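Local atomic coordinates of tyrosine aminotransferase (Leishmania infantum, PDB entry 4IX8), a protein that probably catalyses the transfer of the amino group of L-tyrosine to 2-oxoglutarate, using pyridoxal 5'-phosphate as its cofactor. Residues C167-P172 and Y188-S193; S68-S73 and L428-D433; N271-I276 and L296-N301. All blocks are in the same frame, centred on the assembly; numbering follows the deposited sequence.

Interaction 1: C167-P172 and Y188-S193; sequences CAPSFP and YYLDPS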
# COMPACT_ATOMS: atom_id res chain seq x y z
N CYS A 167 -11.65 -8.16 -18.17
CA CYS A 167 -11.18 -8.19 -19.55
C CYS A 167 -9.83 -8.89 -19.65
O CYS A 167 -9.03 -8.85 -18.72
CB CYS A 167 -11.10 -6.78 -20.12
SG CYS A 167 -10.11 -5.77 -19.04
N ALA A 168 -9.58 -9.51 -20.80
CA ALA A 168 -8.24 -9.99 -21.20
C ALA A 168 -8.06 -9.52 -22.63
O ALA A 168 -8.93 -9.74 -23.45
CB ALA A 168 -8.11 -11.49 -21.13
N PRO A 169 -6.93 -8.89 -22.95
CA PRO A 169 -5.78 -8.66 -22.08
C PRO A 169 -5.99 -7.52 -21.12
O PRO A 169 -6.78 -6.61 -21.38
CB PRO A 169 -4.65 -8.36 -23.06
CG PRO A 169 -5.32 -7.75 -24.24
CD PRO A 169 -6.68 -8.43 -24.33
N SER A 170 -5.26 -7.55 -20.02
CA SER A 170 -5.49 -6.62 -18.94
C SER A 170 -4.25 -6.40 -18.14
O SER A 170 -3.44 -7.32 -17.96
CB SER A 170 -6.61 -7.15 -18.02
OG SER A 170 -6.34 -8.49 -17.65
N PHE A 171 -4.18 -5.20 -17.58
CA PHE A 171 -3.26 -4.83 -16.50
C PHE A 171 -3.28 -5.97 -15.48
O PHE A 171 -4.33 -6.33 -15.00
CB PHE A 171 -3.73 -3.52 -15.85
CG PHE A 171 -2.89 -3.05 -14.69
CD1 PHE A 171 -1.55 -2.79 -14.84
CD2 PHE A 171 -3.48 -2.81 -13.46
CE1 PHE A 171 -0.78 -2.33 -13.75
CE2 PHE A 171 -2.73 -2.35 -12.38
CZ PHE A 171 -1.38 -2.13 -12.52
N PRO A 172 -2.12 -6.57 -15.19
CA PRO A 172 -2.16 -7.86 -14.47
C PRO A 172 -2.63 -7.84 -13.01
O PRO A 172 -2.86 -8.91 -12.45
CB PRO A 172 -0.70 -8.33 -14.51
CG PRO A 172 0.05 -7.39 -15.43
CD PRO A 172 -0.77 -6.18 -15.64
N TYR A 188 -13.29 -12.33 -19.76
CA TYR A 188 -14.00 -12.18 -21.04
C TYR A 188 -12.98 -11.53 -22.01
O TYR A 188 -12.07 -10.83 -21.56
CB TYR A 188 -15.30 -11.36 -20.89
CG TYR A 188 -15.03 -9.97 -20.45
CD1 TYR A 188 -14.69 -8.99 -21.37
CD2 TYR A 188 -15.04 -9.62 -19.11
CE1 TYR A 188 -14.40 -7.71 -20.97
CE2 TYR A 188 -14.75 -8.33 -18.70
CZ TYR A 188 -14.44 -7.39 -19.65
OH TYR A 188 -14.14 -6.11 -19.30
N TYR A 189 -13.10 -11.74 -23.32
CA TYR A 189 -12.02 -11.36 -24.23
C TYR A 189 -12.35 -10.06 -24.96
O TYR A 189 -13.51 -9.73 -25.21
CB TYR A 189 -11.69 -12.55 -25.20
CG TYR A 189 -11.02 -13.64 -24.38
CD1 TYR A 189 -9.68 -13.54 -24.02
CD2 TYR A 189 -11.75 -14.72 -23.86
CE1 TYR A 189 -9.06 -14.50 -23.17
CE2 TYR A 189 -11.14 -15.69 -23.01
CZ TYR A 189 -9.79 -15.58 -22.68
OH TYR A 189 -9.14 -16.52 -21.87
N LEU A 190 -11.30 -9.28 -25.18
CA LEU A 190 -11.38 -8.03 -25.91
C LEU A 190 -11.10 -8.34 -27.39
O LEU A 190 -10.32 -9.26 -27.68
CB LEU A 190 -10.40 -7.00 -25.36
CG LEU A 190 -10.60 -6.59 -23.90
CD1 LEU A 190 -9.43 -5.73 -23.37
CD2 LEU A 190 -11.90 -5.84 -23.75
N ASP A 191 -11.77 -7.65 -28.30
CA ASP A 191 -11.64 -7.94 -29.74
C ASP A 191 -10.72 -6.96 -30.50
O ASP A 191 -11.10 -5.81 -30.74
CB ASP A 191 -13.02 -7.94 -30.41
CG ASP A 191 -12.96 -8.40 -31.85
OD1 ASP A 191 -11.84 -8.54 -32.40
OD2 ASP A 191 -14.05 -8.64 -32.44
N PRO A 192 -9.52 -7.41 -30.91
CA PRO A 192 -8.57 -6.50 -31.59
C PRO A 192 -9.08 -5.96 -32.94
O PRO A 192 -8.49 -5.04 -33.52
CB PRO A 192 -7.34 -7.38 -31.81
CG PRO A 192 -7.82 -8.78 -31.67
CD PRO A 192 -8.96 -8.76 -30.72
N SER A 193 -10.15 -6.54 -33.44
CA SER A 193 -10.64 -6.14 -34.76
C SER A 193 -11.89 -5.31 -34.66
O SER A 193 -12.43 -4.84 -35.68
CB SER A 193 -10.87 -7.39 -35.64
OG SER A 193 -9.66 -8.12 -35.83
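Tyr188 lays its ring over the backbone of Cys167 on the neighbouring strand. From CB the side chain turns at once between its own N and carbonyl carbon (chi1 63°), which swings the ring across Cys167 instead of along its own strand. CD1 lies 4.0 Å from Cys167 CA, and CE2 comes within 3.1 Å of Cys167 N. The CA of Cys167 sits over the ring face, 3.6 Å from the ring centroid, a CH-pi contact. At the tip, Tyr188 OH passes 3.2 Å from Cys167 CB and hydrogen-bonds to Val215 O, while Phe214 stacks on the ring. A tyrosine suits the place: flat enough to lie on a strand, long enough to reach strand 211-217 beyond it. The strands 163-168 and 184-191 are parallel, the two arms of a beta-alpha-beta unit whose helix is 173-181. Tyr188 O receives Ala168 N at 2.9 Å, and Ala168 O receives Leu190 N at 3.0 Å. The small Ala168 meets the Tyr189 ring through CB. A cis peptide then leads into Pro169, whose CD lies 4.0 Å from Leu190 CD1; that same methyl also packs on Cys167 CB.

Interaction 2: S68-S73 and L428-D433; sequences SNLRLS and LNEAVD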
# COMPACT_ATOMS: atom_id res chain seq x y z
N SER A 68 22.83 -1.88 -27.78
CA SER A 68 22.41 -1.30 -26.50
C SER A 68 21.06 -1.86 -26.06
O SER A 68 20.21 -2.20 -26.88
CB SER A 68 22.34 0.23 -26.61
OG SER A 68 21.48 0.64 -27.66
N ASN A 69 20.85 -1.96 -24.75
CA ASN A 69 19.58 -2.41 -24.23
C ASN A 69 18.52 -1.34 -24.42
O ASN A 69 18.59 -0.27 -23.81
CB ASN A 69 19.69 -2.76 -22.74
CG ASN A 69 18.40 -3.36 -22.17
OD1 ASN A 69 17.74 -2.75 -21.33
ND2 ASN A 69 18.06 -4.57 -22.62
N LEU A 70 17.50 -1.67 -25.22
CA LEU A 70 16.37 -0.78 -25.44
C LEU A 70 15.13 -1.42 -24.84
O LEU A 70 14.70 -2.47 -25.29
CB LEU A 70 16.15 -0.51 -26.93
CG LEU A 70 17.30 0.16 -27.67
CD1 LEU A 70 16.95 0.30 -29.13
CD2 LEU A 70 17.64 1.52 -27.07
N ARG A 71 14.58 -0.80 -23.81
CA ARG A 71 13.47 -1.39 -23.08
C ARG A 71 12.15 -0.74 -23.47
O ARG A 71 11.95 0.44 -23.23
CB ARG A 71 13.70 -1.27 -21.59
CG ARG A 71 14.71 -2.26 -21.08
CD ARG A 71 15.12 -1.93 -19.67
NE ARG A 71 14.25 -2.58 -18.69
CZ ARG A 71 14.52 -3.73 -18.09
NH1 ARG A 71 15.66 -4.37 -18.37
NH2 ARG A 71 13.67 -4.26 -17.22
N LEU A 72 11.29 -1.54 -24.11
CA LEU A 72 9.92 -1.12 -24.49
C LEU A 72 8.86 -1.71 -23.59
O LEU A 72 7.68 -1.58 -23.87
CB LEU A 72 9.61 -1.53 -25.92
CG LEU A 72 10.63 -1.11 -26.95
CD1 LEU A 72 10.01 -1.34 -28.31
CD2 LEU A 72 11.07 0.35 -26.75
N SER A 73 9.31 -2.31 -22.49
CA SER A 73 8.48 -3.09 -21.57
C SER A 73 8.01 -2.33 -20.35
O SER A 73 7.16 -2.80 -19.58
CB SER A 73 9.29 -4.28 -21.09
OG SER A 73 10.63 -3.85 -20.83
N LEU A 428 12.46 4.73 -29.64
CA LEU A 428 11.48 3.92 -30.34
C LEU A 428 11.94 3.63 -31.77
O LEU A 428 11.95 2.49 -32.20
CB LEU A 428 10.13 4.62 -30.34
CG LEU A 428 9.60 4.92 -28.94
CD1 LEU A 428 8.20 5.51 -29.04
CD2 LEU A 428 9.59 3.66 -28.03
N ASN A 429 12.34 4.68 -32.48
CA ASN A 429 12.79 4.55 -33.87
C ASN A 429 13.92 3.54 -34.03
O ASN A 429 13.88 2.71 -34.92
CB ASN A 429 13.23 5.91 -34.42
CG ASN A 429 12.11 6.61 -35.17
OD1 ASN A 429 11.43 6.00 -35.98
ND2 ASN A 429 11.90 7.89 -34.89
N GLU A 430 14.90 3.61 -33.14
CA GLU A 430 15.97 2.65 -33.17
C GLU A 430 15.47 1.23 -32.87
O GLU A 430 15.91 0.27 -33.49
CB GLU A 430 17.04 3.02 -32.15
CG GLU A 430 18.30 2.18 -32.28
CD GLU A 430 19.42 2.63 -31.34
OE1 GLU A 430 19.23 3.59 -30.56
OE2 GLU A 430 20.53 2.05 -31.44
N ALA A 431 14.51 1.11 -31.97
CA ALA A 431 14.07 -0.21 -31.55
C ALA A 431 13.20 -0.87 -32.64
O ALA A 431 13.28 -2.08 -32.88
CB ALA A 431 13.32 -0.12 -30.25
N VAL A 432 12.36 -0.06 -33.26
CA VAL A 432 11.54 -0.50 -34.39
C VAL A 432 12.40 -0.99 -35.55
O VAL A 432 12.01 -1.95 -36.22
CB VAL A 432 10.60 0.62 -34.86
CG1 VAL A 432 10.04 0.34 -36.25
CG2 VAL A 432 9.47 0.80 -33.84
N ASP A 433 13.53 -0.33 -35.80
CA ASP A 433 14.42 -0.77 -36.88
C ASP A 433 14.89 -2.19 -36.59
O ASP A 433 14.91 -3.04 -37.48
CB ASP A 433 15.65 0.16 -37.05
CG ASP A 433 15.31 1.56 -37.57
OD1 ASP A 433 14.23 1.73 -38.16
OD2 ASP A 433 16.12 2.50 -37.40
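Leu70 drives its CD1 methyl against the helix 425-442 at Ala431, touching both CA and CB there at 3.8 Å. The same methyl lies 3.9 Å from Glu430 CG, along the aliphatic part of that side chain. Two residues on, Leu72 faces the same way and divides its branches: CD1 stands 4.0 Å from Ala431 CB, while CD2 meets Leu428 CD2 at 3.8 Å. Ala431 thus sits before both leucines, and its small side chain lets Leu70 reach the helix backbone at CA, while Leu72 meets its CB. Leu428 starts off away from the strand, but its CD2 end turns back to it. In both Leu70 and Leu72 CG stands anti to the carbonyl carbon (chi1 -61° in Leu70), an arrangement that carries the methyls out to the helix. Alternation along the short strand 70-71 sends Arg71 to the other side.

Farther out, backbone bonds tie Leu70 and Leu72 to Gln404 of strand 403-407, and Tyr354 of helix 337-355 packs on both Leu72 and Leu428. At the exposed margin Arg434, one turn on from Glu430 in the same helix, makes a salt bridge to Glu430 OE2 and reaches across to hydrogen-bond Ser68 O. Since no hydrogen bond passes directly between the segments, their own hold is dispersion and the burial of branched apolar carbon, with charge kept to the solvent side.

Interaction 3: N271-I276 and L296-N301; sequences NVPRLI and LIDPMN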
# COMPACT_ATOMS: atom_id res chain seq x y z
N ASN A 271 -28.99 3.58 -12.45
CA ASN A 271 -28.90 3.18 -11.05
C ASN A 271 -27.98 1.97 -10.87
O ASN A 271 -27.85 1.45 -9.77
CB ASN A 271 -30.28 2.88 -10.50
CG ASN A 271 -31.20 4.05 -10.63
OD1 ASN A 271 -30.82 5.19 -10.34
ND2 ASN A 271 -32.38 3.80 -11.15
N VAL A 272 -27.34 1.54 -11.94
CA VAL A 272 -26.31 0.51 -11.82
C VAL A 272 -25.20 1.04 -10.93
O VAL A 272 -24.73 2.14 -11.14
CB VAL A 272 -25.75 0.14 -13.16
CG1 VAL A 272 -24.55 -0.82 -13.01
CG2 VAL A 272 -26.83 -0.48 -13.99
N PRO A 273 -24.85 0.31 -9.88
CA PRO A 273 -23.76 0.80 -9.03
C PRO A 273 -22.40 0.72 -9.77
O PRO A 273 -22.11 -0.32 -10.32
CB PRO A 273 -23.76 -0.16 -7.84
CG PRO A 273 -24.96 -0.99 -7.99
CD PRO A 273 -25.34 -1.00 -9.41
N ARG A 274 -21.60 1.77 -9.72
CA ARG A 274 -20.31 1.83 -10.40
C ARG A 274 -19.22 2.26 -9.45
O ARG A 274 -19.39 3.25 -8.75
CB ARG A 274 -20.36 2.82 -11.55
CG ARG A 274 -21.15 2.36 -12.72
CD ARG A 274 -21.87 3.51 -13.38
NE ARG A 274 -23.00 3.99 -12.58
CZ ARG A 274 -23.47 5.24 -12.60
NH1 ARG A 274 -22.89 6.18 -13.34
NH2 ARG A 274 -24.50 5.57 -11.86
N LEU A 275 -18.09 1.57 -9.47
CA LEU A 275 -16.93 2.01 -8.68
C LEU A 275 -15.79 2.40 -9.63
O LEU A 275 -15.24 1.59 -10.37
CB LEU A 275 -16.48 0.91 -7.72
CG LEU A 275 -15.38 1.25 -6.72
CD1 LEU A 275 -15.91 2.14 -5.63
CD2 LEU A 275 -14.67 -0.01 -6.17
N ILE A 276 -15.45 3.67 -9.63
CA ILE A 276 -14.45 4.23 -10.51
C ILE A 276 -13.13 4.30 -9.79
O ILE A 276 -13.08 4.84 -8.69
CB ILE A 276 -14.86 5.60 -10.97
CG1 ILE A 276 -16.18 5.50 -11.70
CG2 ILE A 276 -13.80 6.20 -11.85
CD1 ILE A 276 -16.74 6.79 -12.09
N LEU A 296 -17.52 5.71 -5.53
CA LEU A 296 -18.73 4.91 -5.69
C LEU A 296 -19.89 5.80 -6.12
O LEU A 296 -20.13 6.81 -5.49
CB LEU A 296 -19.09 4.18 -4.39
CG LEU A 296 -20.37 3.31 -4.47
CD1 LEU A 296 -20.16 2.14 -5.35
CD2 LEU A 296 -20.77 2.86 -3.11
N ILE A 297 -20.57 5.42 -7.19
CA ILE A 297 -21.76 6.12 -7.66
C ILE A 297 -22.91 5.12 -7.65
O ILE A 297 -22.92 4.14 -8.41
CB ILE A 297 -21.58 6.71 -9.05
CG1 ILE A 297 -20.31 7.59 -9.09
CG2 ILE A 297 -22.79 7.55 -9.45
CD1 ILE A 297 -19.90 8.03 -10.49
N ASP A 298 -23.86 5.37 -6.76
CA ASP A 298 -24.89 4.41 -6.38
C ASP A 298 -26.13 5.21 -6.00
O ASP A 298 -26.37 5.47 -4.83
CB ASP A 298 -24.33 3.57 -5.24
CG ASP A 298 -25.34 2.60 -4.65
OD1 ASP A 298 -26.28 2.19 -5.39
OD2 ASP A 298 -25.16 2.24 -3.45
N PRO A 299 -26.89 5.67 -6.99
CA PRO A 299 -28.00 6.59 -6.72
C PRO A 299 -29.14 6.02 -5.90
O PRO A 299 -29.76 6.78 -5.20
CB PRO A 299 -28.49 6.98 -8.12
CG PRO A 299 -27.28 6.82 -8.97
CD PRO A 299 -26.58 5.60 -8.44
N MET A 300 -29.42 4.72 -6.04
CA MET A 300 -30.50 4.08 -5.28
C MET A 300 -29.97 3.47 -4.00
O MET A 300 -30.70 2.78 -3.31
CB MET A 300 -31.20 2.99 -6.11
CG MET A 300 -31.96 3.50 -7.32
SD MET A 300 -33.16 4.82 -6.94
CE MET A 300 -34.31 3.99 -5.83
N ASN A 301 -28.70 3.74 -3.66
CA ASN A 301 -28.11 3.17 -2.45
C ASN A 301 -28.34 1.64 -2.30
O ASN A 301 -28.87 1.20 -1.28
CB ASN A 301 -28.65 3.89 -1.20
CG ASN A 301 -27.82 3.60 0.07
OD1 ASN A 301 -26.62 3.35 -0.00
ND2 ASN A 301 -28.45 3.67 1.23
O HOH W 1 -27.89 2.84 -7.10
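Arg274 and Ile297 form the backbone link of this contact, an antiparallel hydrogen-bonded pair. Arg274 N gives to Ile297 O at 3.0 Å, and Ile297 N returns to Arg274 O at 2.9 Å in a nearly straight bond of 171°. The following pair, Leu275 with Leu296, is non-hydrogen-bonded.

The buried guanidinium of Arg274 is held by carbonyls. Its chain bends at chi2 and chi3 and doubles back, bringing NE to Val272 O at 2.9 Å, with that oxygen in the guanidinium plane; NH1 is bonded to Val265 O. These bonds fix the rotation of the flat group. Ile297 CG2 lies over one of its faces, 3.6 Å from NH2, and Pro299 CD comes to its edge, 4.0 Å from NH2. Arginine suits the place by joining a polar rim to a face that tolerates a methyl.

Here the strands 274-279 and 292-297 run side by side in the large mixed sheet characteristic of this aminotransferase family, and the connection between them carries Lys282, the lysine predicted to bind the cofactor.

Apolar contacts line both sides of the sheet. Ile276 CD1 meets Ile297 CD1 at 3.8 Å on the side of Arg274, while on the other Leu275 CD1 lies 4.0 Å from Leu296 CB, near helix 304-313. At the exposed end, the Asn271 amide carbon CG packs 3.4 Å from Met300 CG.

Water and turn make up the rest. A water accepts from Met300 N and donates to Asn271 O, joining the loops; its approach to Asp298 OD1 is too short to be trusted. Asp298 begins a type I turn ending at Asn301, and its carboxylate accepts from the backbone N atoms of Val302 and Ala303, ahead of helix 304-313.

In the fold
From the N terminus, the chain first passes 68-73, which waits more than 350 residues for its partner. Interaction 1 then closes a short loop, 167-172 to 188-193, around the helix of a beta-alpha-beta unit. Interaction 3 follows in series, joining 271-276 to 296-301 in the same large sheet; its nearest atoms are about 12 Å from those of interaction 1. Only near the C terminus does 428-433 meet 68-73, so interaction 2 encloses both of the others and none cross. It ties a small five-stranded sheet to the last helix, and its centre lies about 43 Å from that of interaction 3, on the opposite side of the chain's centre.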